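Local coordinates for protein putative Ribokinase II (Escherichia coli O6, PDB 3IQ0) that probably phosphorylates a sugar or related substrate with ATP and magnesium, as a ribokinase-like member of the pfkB family of carbohydrate kinases, at residues B[240-248]-B[276-284]; B[56-66]-B[82-91]. All blocks are in the same frame, centred on the assembly; numbering follows the deposited sequence.

Contact 1: residues B[240-248]-B[276-284]; sequences NEQFHVESY and AHRALQYAN. With ATP (adenosine-5'-triphosphate), chain G.
N284 ND2 donates to the backbone O of E246 at 2.8 Å, a bent bond that reaches the carbonyl tilted from its plane. On the other branch of the amide, N284 OD1 lies 2.8 Å from a water that takes the N-H of Y248 and probably donates to OD1. The ribose O2' of ATP also donates to OD1, though the modelled length of 2.5 Å is doubtful in detail. The bond to E246 O probably settles which end of the amide faces the strand segment. With CG anti to the backbone N (chi1 -179°), N284 reaches out from the helix to do this, and ND2 also lies 3.2 Å from Y248 CE2, obliquely to the ring. S247 and Y248 pass beside the adenine, where Y248 O approaches ATP C2.

Strand 242-245 is an edge strand of the large mixed sheet of this ribokinase-type fold, and helix 276-290 packs against it, the two short axes 8.9 Å apart and inclined at 29°. V245 turns toward the helix, its CG1 lying 3.8 Å from L280 CD2 while CG2 rests against the N284 amide. At the far end F243 and H277 stack face to face, with centroids 3.6 Å apart and planes 17° from parallel; H277 CE1 sits over the phenyl face. The backbone C and O of A276 lie at the edge of the same phenyl ring, A276 CB makes an apolar contact with F243 CZ at 3.7 Å, and L280 CD2 comes in obliquely at CE1. Y236 of the neighbouring strand also meets the F243 ring.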
loop_
_atom_site.group_PDB
_atom_site.type_symbol
_atom_site.label_atom_id
_atom_site.label_comp_id
_atom_site.label_asym_id
_atom_site.label_seq_id
_atom_site.Cartn_x
_atom_site.Cartn_y
_atom_site.Cartn_z
ATOM N N ASN B 240 -42.287 9.006 16.961
ATOM C CA ASN B 240 -43.247 8.432 17.889
ATOM C C ASN B 240 -42.686 7.941 19.217
ATOM O O ASN B 240 -43.362 8.023 20.245
ATOM C CB ASN B 240 -43.987 7.297 17.191
ATOM C CG ASN B 240 -44.553 7.724 15.856
ATOM O OD1 ASN B 240 -44.250 7.126 14.823
ATOM N ND2 ASN B 240 -45.369 8.772 15.867
ATOM N N GLU B 241 -41.459 7.436 19.213
ATOM C CA GLU B 241 -40.882 6.943 20.455
ATOM C C GLU B 241 -39.422 7.316 20.660
ATOM O O GLU B 241 -38.767 7.869 19.772
ATOM C CB GLU B 241 -41.061 5.425 20.549
ATOM C CG GLU B 241 -40.297 4.633 19.510
ATOM C CD GLU B 241 -40.741 3.186 19.455
ATOM O OE1 GLU B 241 -41.015 2.608 20.527
ATOM O OE2 GLU B 241 -40.806 2.624 18.342
ATOM N N GLN B 242 -38.925 7.000 21.850
ATOM C CA GLN B 242 -37.556 7.306 22.230
ATOM C C GLN B 242 -37.165 6.413 23.397
ATOM O O GLN B 242 -37.874 6.360 24.402
ATOM C CB GLN B 242 -37.476 8.774 22.651
ATOM C CG GLN B 242 -36.119 9.254 23.119
ATOM C CD GLN B 242 -36.154 10.708 23.566
ATOM O OE1 GLN B 242 -36.713 11.034 24.610
ATOM N NE2 GLN B 242 -35.571 11.591 22.763
ATOM N N PHE B 243 -36.050 5.699 23.264
ATOM C CA PHE B 243 -35.584 4.830 24.337
ATOM C C PHE B 243 -34.105 4.500 24.191
ATOM O O PHE B 243 -33.510 4.716 23.136
ATOM C CB PHE B 243 -36.420 3.550 24.396
ATOM C CG PHE B 243 -36.347 2.717 23.159
ATOM C CD1 PHE B 243 -35.301 1.821 22.968
ATOM C CD2 PHE B 243 -37.330 2.825 22.180
ATOM C CE1 PHE B 243 -35.237 1.040 21.818
ATOM C CE2 PHE B 243 -37.277 2.051 21.028
ATOM C CZ PHE B 243 -36.228 1.155 20.846
ATOM N N HIS B 244 -33.522 3.974 25.263
ATOM C CA HIS B 244 -32.105 3.651 25.283
ATOM C C HIS B 244 -31.821 2.359 26.048
ATOM O O HIS B 244 -32.632 1.922 26.862
ATOM C CB HIS B 244 -31.353 4.855 25.884
ATOM C CG HIS B 244 -30.058 4.513 26.554
ATOM N ND1 HIS B 244 -29.995 3.905 27.790
ATOM C CD2 HIS B 244 -28.774 4.719 26.171
ATOM C CE1 HIS B 244 -28.730 3.753 28.140
ATOM N NE2 HIS B 244 -27.968 4.239 27.176
ATOM N N VAL B 245 -30.680 1.743 25.753
ATOM C CA VAL B 245 -30.263 0.511 26.415
ATOM C C VAL B 245 -28.849 0.676 26.970
ATOM O O VAL B 245 -28.027 1.398 26.400
ATOM C CB VAL B 245 -30.275 -0.699 25.447
ATOM C CG1 VAL B 245 -31.677 -0.928 24.922
ATOM C CG2 VAL B 245 -29.304 -0.466 24.300
ATOM N N GLU B 246 -28.573 0.014 28.088
ATOM C CA GLU B 246 -27.261 0.088 28.712
ATOM C C GLU B 246 -26.303 -0.846 28.002
ATOM O O GLU B 246 -26.726 -1.803 27.354
ATOM C CB GLU B 246 -27.334 -0.334 30.178
ATOM C CG GLU B 246 -28.251 0.494 31.045
ATOM C CD GLU B 246 -28.261 -0.000 32.476
ATOM O OE1 GLU B 246 -28.636 -1.171 32.697
ATOM O OE2 GLU B 246 -27.885 0.778 33.377
ATOM N N SER B 247 -25.010 -0.576 28.141
ATOM C CA SER B 247 -23.993 -1.408 27.520
ATOM C C SER B 247 -23.772 -2.661 28.354
ATOM O O SER B 247 -24.000 -2.666 29.563
ATOM C CB SER B 247 -22.671 -0.646 27.412
ATOM O OG SER B 247 -22.119 -0.426 28.695
ATOM N N TYR B 248 -23.333 -3.726 27.695
ATOM C CA TYR B 248 -23.043 -4.982 28.370
ATOM C C TYR B 248 -21.575 -4.881 28.760
ATOM O O TYR B 248 -20.754 -4.435 27.964
ATOM C CB TYR B 248 -23.251 -6.157 27.412
ATOM C CG TYR B 248 -24.684 -6.341 26.960
ATOM C CD1 TYR B 248 -25.607 -7.007 27.762
ATOM C CD2 TYR B 248 -25.121 -5.827 25.740
ATOM C CE1 TYR B 248 -26.930 -7.157 27.363
ATOM C CE2 TYR B 248 -26.443 -5.967 25.330
ATOM C CZ TYR B 248 -27.340 -6.631 26.145
ATOM O OH TYR B 248 -28.651 -6.760 25.749
ATOM N N ALA B 276 -38.264 -2.247 17.144
ATOM C CA ALA B 276 -37.167 -1.349 17.496
ATOM C C ALA B 276 -36.466 -1.737 18.793
ATOM O O ALA B 276 -35.248 -1.657 18.890
ATOM C CB ALA B 276 -37.671 0.083 17.586
ATOM N N HIS B 277 -37.239 -2.168 19.782
ATOM C CA HIS B 277 -36.697 -2.566 21.079
ATOM C C HIS B 277 -35.818 -3.810 21.024
ATOM O O HIS B 277 -34.767 -3.861 21.663
ATOM C CB HIS B 277 -37.837 -2.788 22.075
ATOM C CG HIS B 277 -38.396 -1.519 22.639
ATOM N ND1 HIS B 277 -37.788 -0.836 23.671
ATOM C CD2 HIS B 277 -39.475 -0.781 22.283
ATOM C CE1 HIS B 277 -38.468 0.268 23.924
ATOM N NE2 HIS B 277 -39.496 0.327 23.096
ATOM N N ARG B 278 -36.251 -4.819 20.274
ATOM C CA ARG B 278 -35.476 -6.045 20.148
ATOM C C ARG B 278 -34.208 -5.784 19.337
ATOM O O ARG B 278 -33.108 -6.165 19.738
ATOM C CB ARG B 278 -36.307 -7.125 19.457
ATOM C CG ARG B 278 -37.037 -8.052 20.396
ATOM C CD ARG B 278 -36.186 -9.270 20.719
ATOM N NE ARG B 278 -36.938 -10.506 20.525
ATOM C CZ ARG B 278 -37.527 -10.847 19.380
ATOM N NH1 ARG B 278 -37.452 -10.043 18.327
ATOM N NH2 ARG B 278 -38.198 -11.987 19.287
ATOM N N ALA B 279 -34.379 -5.123 18.199
ATOM C CA ALA B 279 -33.267 -4.813 17.316
ATOM C C ALA B 279 -32.172 -3.992 18.001
ATOM O O ALA B 279 -30.985 -4.206 17.752
ATOM C CB ALA B 279 -33.783 -4.085 16.085
ATOM N N LEU B 280 -32.563 -3.057 18.863
ATOM C CA LEU B 280 -31.580 -2.239 19.552
ATOM C C LEU B 280 -30.777 -3.055 20.564
ATOM O O LEU B 280 -29.565 -2.868 20.694
ATOM C CB LEU B 280 -32.254 -1.059 20.258
ATOM C CG LEU B 280 -31.277 -0.018 20.813
ATOM C CD1 LEU B 280 -30.590 0.694 19.662
ATOM C CD2 LEU B 280 -32.020 0.985 21.684
ATOM N N GLN B 281 -31.437 -3.958 21.283
ATOM C CA GLN B 281 -30.715 -4.763 22.257
ATOM C C GLN B 281 -29.783 -5.740 21.540
ATOM O O GLN B 281 -28.685 -6.008 22.014
ATOM C CB GLN B 281 -31.686 -5.530 23.172
ATOM C CG GLN B 281 -32.215 -6.838 22.611
ATOM C CD GLN B 281 -33.119 -7.578 23.597
ATOM O OE1 GLN B 281 -32.724 -7.876 24.727
ATOM N NE2 GLN B 281 -34.337 -7.878 23.164
ATOM N N TYR B 282 -30.223 -6.271 20.399
ATOM C CA TYR B 282 -29.407 -7.211 19.622
ATOM C C TYR B 282 -28.204 -6.507 18.997
ATOM O O TYR B 282 -27.091 -7.028 19.028
ATOM C CB TYR B 282 -30.247 -7.884 18.531
ATOM C CG TYR B 282 -30.882 -9.177 18.996
ATOM C CD1 TYR B 282 -31.776 -9.190 20.063
ATOM C CD2 TYR B 282 -30.539 -10.396 18.412
ATOM C CE1 TYR B 282 -32.308 -10.380 20.541
ATOM C CE2 TYR B 282 -31.066 -11.593 18.884
ATOM C CZ TYR B 282 -31.947 -11.576 19.952
ATOM O OH TYR B 282 -32.453 -12.756 20.448
ATOM N N ALA B 283 -28.433 -5.323 18.431
ATOM C CA ALA B 283 -27.345 -4.557 17.835
ATOM C C ALA B 283 -26.348 -4.235 18.942
ATOM O O ALA B 283 -25.146 -4.427 18.782
ATOM C CB ALA B 283 -27.876 -3.267 17.217
ATOM N N ASN B 284 -26.863 -3.748 20.067
ATOM C CA ASN B 284 -26.041 -3.389 21.219
ATOM C C ASN B 284 -25.187 -4.575 21.664
ATOM O O ASN B 284 -23.986 -4.440 21.891
ATOM C CB ASN B 284 -26.947 -2.913 22.365
ATOM C CG ASN B 284 -26.169 -2.494 23.599
ATOM O OD1 ASN B 284 -25.114 -1.871 23.505
ATOM N ND2 ASN B 284 -26.705 -2.820 24.772
HETATM P PG ATP G . -17.003 3.350 14.233
HETATM O O1G ATP G . -15.997 2.235 14.336
HETATM O O2G ATP G . -16.381 4.629 13.736
HETATM O O3G ATP G . -18.152 2.952 13.307
HETATM P PB ATP G . -18.967 3.901 16.372
HETATM O O1B ATP G . -18.833 5.043 17.333
HETATM O O2B ATP G . -19.928 3.971 15.236
HETATM O O3B ATP G . -17.525 3.565 15.739
HETATM P PA ATP G . -18.971 2.443 18.831
HETATM O O1A ATP G . -17.495 2.196 19.051
HETATM O O2A ATP G . -19.663 3.548 19.535
HETATM O O3A ATP G . -19.245 2.606 17.233
HETATM O "O5'" ATP G . -20.181 1.103 18.794
HETATM C "C5'" ATP G . -20.907 0.021 18.423
HETATM C "C4'" ATP G . -21.925 -0.220 19.509
HETATM O "O4'" ATP G . -21.168 -1.307 20.055
HETATM C "C3'" ATP G . -22.029 0.695 20.780
HETATM O "O3'" ATP G . -23.043 1.684 20.729
HETATM C "C2'" ATP G . -22.171 -0.298 21.849
HETATM O "O2'" ATP G . -23.537 -0.714 21.977
HETATM C "C1'" ATP G . -21.243 -1.409 21.460
HETATM N N9 ATP G . -19.864 -1.211 22.067
HETATM C C8 ATP G . -18.741 -0.587 21.536
HETATM N N7 ATP G . -17.700 -0.613 22.383
HETATM C C5 ATP G . -18.105 -1.256 23.477
HETATM C C6 ATP G . -17.520 -1.649 24.805
HETATM N N6 ATP G . -16.250 -1.339 25.066
HETATM N N1 ATP G . -18.320 -2.349 25.733
HETATM C C2 ATP G . -19.654 -2.694 25.500
HETATM N N3 ATP G . -20.255 -2.351 24.287
HETATM C C4 ATP G . -19.547 -1.649 23.283
HETATM O O HOH W 1 -23.007 -3.045 24.835
#

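Contact 2: residues B[56-66]-B[82-91]; sequences IISCVGNDGFG and GISVLPLEAT
D63 turns its CG between its own backbone N and carbonyl carbon (chi1 54°), and T91 sets OG1 beside its backbone N (chi1 -63°), which brings carboxylate and hydroxyl together. T91 OG1 donates to D63 OD1 at 2.9 Å, on the syn side but 28° out of the carboxylate plane, and accepts from G61 N at 2.8 Å. The other oxygen, D63 OD2, takes T91 N through its syn lone pair in a nearly straight bond of 3.3 Å. As N-cap of helix 64-75, D63 also receives G66 N on OD1.

Upstream, strands 54-61 and 83-86 pair in parallel, the two strands of a right-handed beta-alpha-beta crossover through that helix. V60 is bonded through both its N and its O: the N donates to S84 O, and L86 N gives V60 O a 2.7 Å bond. I83 and V60 pack through their CG2 atoms and both touch I70 of the crossover helix; C59 SG meets L86 CD1 on the other face. F65 stacks edge-to-face with F95 of the second subunit. With two donors on OD1 and a third on OD2, the D63 carboxylate is probably kept ionised, tying the helix start to T91, just past the L86-E89 turn.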
loop_
_atom_site.group_PDB
_atom_site.type_symbol
_atom_site.label_atom_id
_atom_site.label_comp_id
_atom_site.label_asym_id
_atom_site.label_seq_id
_atom_site.Cartn_x
_atom_site.Cartn_y
_atom_site.Cartn_z
ATOM N N ILE B 56 -22.394 -6.687 -2.013
ATOM C CA ILE B 56 -21.569 -5.502 -1.831
ATOM C C ILE B 56 -20.941 -5.054 -3.142
ATOM O O ILE B 56 -20.534 -5.876 -3.959
ATOM C CB ILE B 56 -20.460 -5.744 -0.760
ATOM C CG1 ILE B 56 -19.670 -4.452 -0.523
ATOM C CG2 ILE B 56 -19.546 -6.885 -1.184
ATOM C CD1 ILE B 56 -18.707 -4.514 0.655
ATOM N N ILE B 57 -20.888 -3.741 -3.342
ATOM C CA ILE B 57 -20.296 -3.163 -4.548
ATOM C C ILE B 57 -18.987 -2.534 -4.110
ATOM O O ILE B 57 -18.987 -1.591 -3.323
ATOM C CB ILE B 57 -21.201 -2.064 -5.154
ATOM C CG1 ILE B 57 -22.527 -2.670 -5.618
ATOM C CG2 ILE B 57 -20.498 -1.400 -6.324
ATOM C CD1 ILE B 57 -23.533 -1.645 -6.099
ATOM N N SER B 58 -17.874 -3.056 -4.616
ATOM C CA SER B 58 -16.565 -2.534 -4.240
ATOM C C SER B 58 -15.524 -2.845 -5.311
ATOM O O SER B 58 -15.848 -3.422 -6.344
ATOM C CB SER B 58 -16.142 -3.144 -2.898
ATOM O OG SER B 58 -14.956 -2.548 -2.397
ATOM N N CYS B 59 -14.276 -2.453 -5.053
ATOM C CA CYS B 59 -13.171 -2.682 -5.981
ATOM C C CYS B 59 -11.936 -3.174 -5.247
ATOM O O CYS B 59 -11.573 -2.622 -4.218
ATOM C CB CYS B 59 -12.791 -1.384 -6.706
ATOM S SG CYS B 59 -13.856 -0.900 -8.068
ATOM N N VAL B 60 -11.300 -4.216 -5.770
ATOM C CA VAL B 60 -10.064 -4.728 -5.182
ATOM C C VAL B 60 -9.087 -4.932 -6.334
ATOM O O VAL B 60 -9.492 -4.928 -7.501
ATOM C CB VAL B 60 -10.252 -6.085 -4.452
ATOM C CG1 VAL B 60 -11.250 -5.938 -3.315
ATOM C CG2 VAL B 60 -10.692 -7.151 -5.434
ATOM N N GLY B 61 -7.809 -5.090 -6.011
ATOM C CA GLY B 61 -6.820 -5.310 -7.047
ATOM C C GLY B 61 -6.756 -6.787 -7.384
ATOM O O GLY B 61 -7.419 -7.604 -6.742
ATOM N N ASN B 62 -5.961 -7.130 -8.389
ATOM C CA ASN B 62 -5.803 -8.515 -8.809
ATOM C C ASN B 62 -4.646 -9.162 -8.047
ATOM O O ASN B 62 -3.669 -9.615 -8.642
ATOM C CB ASN B 62 -5.547 -8.567 -10.318
ATOM C CG ASN B 62 -5.342 -9.974 -10.828
ATOM O OD1 ASN B 62 -6.132 -10.872 -10.542
ATOM N ND2 ASN B 62 -4.280 -10.174 -11.597
ATOM N N ASP B 63 -4.762 -9.189 -6.723
ATOM C CA ASP B 63 -3.735 -9.773 -5.866
ATOM C C ASP B 63 -4.370 -10.591 -4.742
ATOM O O ASP B 63 -5.592 -10.578 -4.571
ATOM C CB ASP B 63 -2.842 -8.670 -5.285
ATOM C CG ASP B 63 -3.635 -7.588 -4.569
ATOM O OD1 ASP B 63 -4.501 -7.935 -3.742
ATOM O OD2 ASP B 63 -3.388 -6.389 -4.826
ATOM N N GLY B 64 -3.535 -11.303 -3.985
ATOM C CA GLY B 64 -4.014 -12.137 -2.895
ATOM C C GLY B 64 -4.744 -11.414 -1.778
ATOM O O GLY B 64 -5.538 -12.020 -1.060
ATOM N N PHE B 65 -4.464 -10.126 -1.610
ATOM C CA PHE B 65 -5.127 -9.337 -0.580
ATOM C C PHE B 65 -6.553 -9.091 -1.038
ATOM O O PHE B 65 -7.474 -8.986 -0.228
ATOM C CB PHE B 65 -4.401 -8.008 -0.366
ATOM C CG PHE B 65 -3.079 -8.142 0.338
ATOM C CD1 PHE B 65 -2.712 -9.341 0.947
ATOM C CD2 PHE B 65 -2.222 -7.055 0.441
ATOM C CE1 PHE B 65 -1.515 -9.452 1.650
ATOM C CE2 PHE B 65 -1.022 -7.157 1.142
ATOM C CZ PHE B 65 -0.670 -8.352 1.746
ATOM N N GLY B 66 -6.726 -8.994 -2.352
ATOM C CA GLY B 66 -8.051 -8.799 -2.898
ATOM C C GLY B 66 -8.805 -10.110 -2.767
ATOM O O GLY B 66 -9.993 -10.122 -2.447
ATOM N N GLY B 82 -20.727 -7.825 -7.279
ATOM C CA GLY B 82 -20.474 -6.399 -7.392
ATOM C C GLY B 82 -19.049 -6.021 -7.032
ATOM O O GLY B 82 -18.703 -4.839 -6.981
ATOM N N ILE B 83 -18.217 -7.019 -6.772
ATOM C CA ILE B 83 -16.831 -6.754 -6.429
ATOM C C ILE B 83 -15.973 -6.853 -7.687
ATOM O O ILE B 83 -15.688 -7.949 -8.167
ATOM C CB ILE B 83 -16.303 -7.752 -5.371
ATOM C CG1 ILE B 83 -17.069 -7.572 -4.051
ATOM C CG2 ILE B 83 -14.809 -7.522 -5.144
ATOM C CD1 ILE B 83 -16.588 -8.475 -2.914
ATOM N N SER B 84 -15.575 -5.702 -8.218
ATOM C CA SER B 84 -14.752 -5.654 -9.425
ATOM C C SER B 84 -13.270 -5.826 -9.096
ATOM O O SER B 84 -12.809 -5.410 -8.036
ATOM C CB SER B 84 -14.946 -4.317 -10.141
ATOM O OG SER B 84 -16.315 -4.077 -10.403
ATOM N N VAL B 85 -12.530 -6.438 -10.014
ATOM C CA VAL B 85 -11.098 -6.645 -9.829
ATOM C C VAL B 85 -10.351 -5.710 -10.786
ATOM O O VAL B 85 -10.548 -5.767 -11.997
ATOM C CB VAL B 85 -10.709 -8.116 -10.107
ATOM C CG1 VAL B 85 -9.226 -8.331 -9.828
ATOM C CG2 VAL B 85 -11.543 -9.043 -9.236
ATOM N N LEU B 86 -9.506 -4.841 -10.236
ATOM C CA LEU B 86 -8.758 -3.885 -11.039
ATOM C C LEU B 86 -7.280 -4.249 -11.134
ATOM O O LEU B 86 -6.520 -4.053 -10.187
ATOM C CB LEU B 86 -8.906 -2.488 -10.440
ATOM C CG LEU B 86 -10.337 -2.022 -10.164
ATOM C CD1 LEU B 86 -10.309 -0.610 -9.617
ATOM C CD2 LEU B 86 -11.165 -2.079 -11.437
ATOM N N PRO B 87 -6.851 -4.777 -12.293
ATOM C CA PRO B 87 -5.468 -5.187 -12.563
ATOM C C PRO B 87 -4.406 -4.113 -12.327
ATOM O O PRO B 87 -3.336 -4.397 -11.785
ATOM C CB PRO B 87 -5.517 -5.620 -14.027
ATOM C CG PRO B 87 -6.915 -6.137 -14.169
ATOM C CD PRO B 87 -7.712 -5.078 -13.449
ATOM N N LEU B 88 -4.704 -2.883 -12.727
ATOM C CA LEU B 88 -3.752 -1.786 -12.576
ATOM C C LEU B 88 -3.670 -1.178 -11.177
ATOM O O LEU B 88 -2.856 -0.284 -10.932
ATOM C CB LEU B 88 -4.074 -0.679 -13.580
ATOM C CG LEU B 88 -4.089 -1.090 -15.053
ATOM C CD1 LEU B 88 -4.459 0.112 -15.903
ATOM C CD2 LEU B 88 -2.727 -1.642 -15.452
ATOM N N GLU B 89 -4.501 -1.658 -10.258
ATOM C CA GLU B 89 -4.503 -1.119 -8.904
ATOM C C GLU B 89 -4.090 -2.126 -7.841
ATOM O O GLU B 89 -4.039 -3.330 -8.084
ATOM C CB GLU B 89 -5.891 -0.572 -8.568
ATOM C CG GLU B 89 -6.312 0.614 -9.413
ATOM C CD GLU B 89 -5.427 1.825 -9.192
ATOM O OE1 GLU B 89 -5.239 2.224 -8.019
ATOM O OE2 GLU B 89 -4.928 2.385 -10.191
ATOM N N ALA B 90 -3.787 -1.612 -6.655
ATOM C CA ALA B 90 -3.396 -2.452 -5.534
ATOM C C ALA B 90 -4.545 -2.444 -4.531
ATOM O O ALA B 90 -5.125 -1.392 -4.259
ATOM C CB ALA B 90 -2.131 -1.904 -4.883
ATOM N N THR B 91 -4.885 -3.613 -4.001
ATOM C CA THR B 91 -5.963 -3.701 -3.021
ATOM C C THR B 91 -5.570 -2.838 -1.830
ATOM O O THR B 91 -4.422 -2.864 -1.393
ATOM C CB THR B 91 -6.175 -5.155 -2.564
ATOM O OG1 THR B 91 -6.579 -5.947 -3.688
ATOM C CG2 THR B 91 -7.255 -5.239 -1.488
HETATM O O HOH W 2 -22.468 -7.907 -5.138
HETATM O O HOH W 3 -3.895 -5.484 -9.392
#

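How the contacts relate
Contact 2 comes first along the chain and is complete before contact 1 begins, so the two lie in series within the pfkB-family part of the chain. Both belong to the same nine-stranded mixed sheet but sit at its opposite margins: strand 83-86 is the outermost strand at one end and strand 242-245 at the other. Their centres are about 37 Å apart, on opposite sides of the chain's centre, and their nearest atoms about 19 Å. Contact 1 supplies Y248 and N284 to the ATP pocket, whereas contact 2 belongs to a crossover whose helix start and following loop touch the second subunit. Part of the nucleotide site thus lies near one margin and part of the dimer contact near the other.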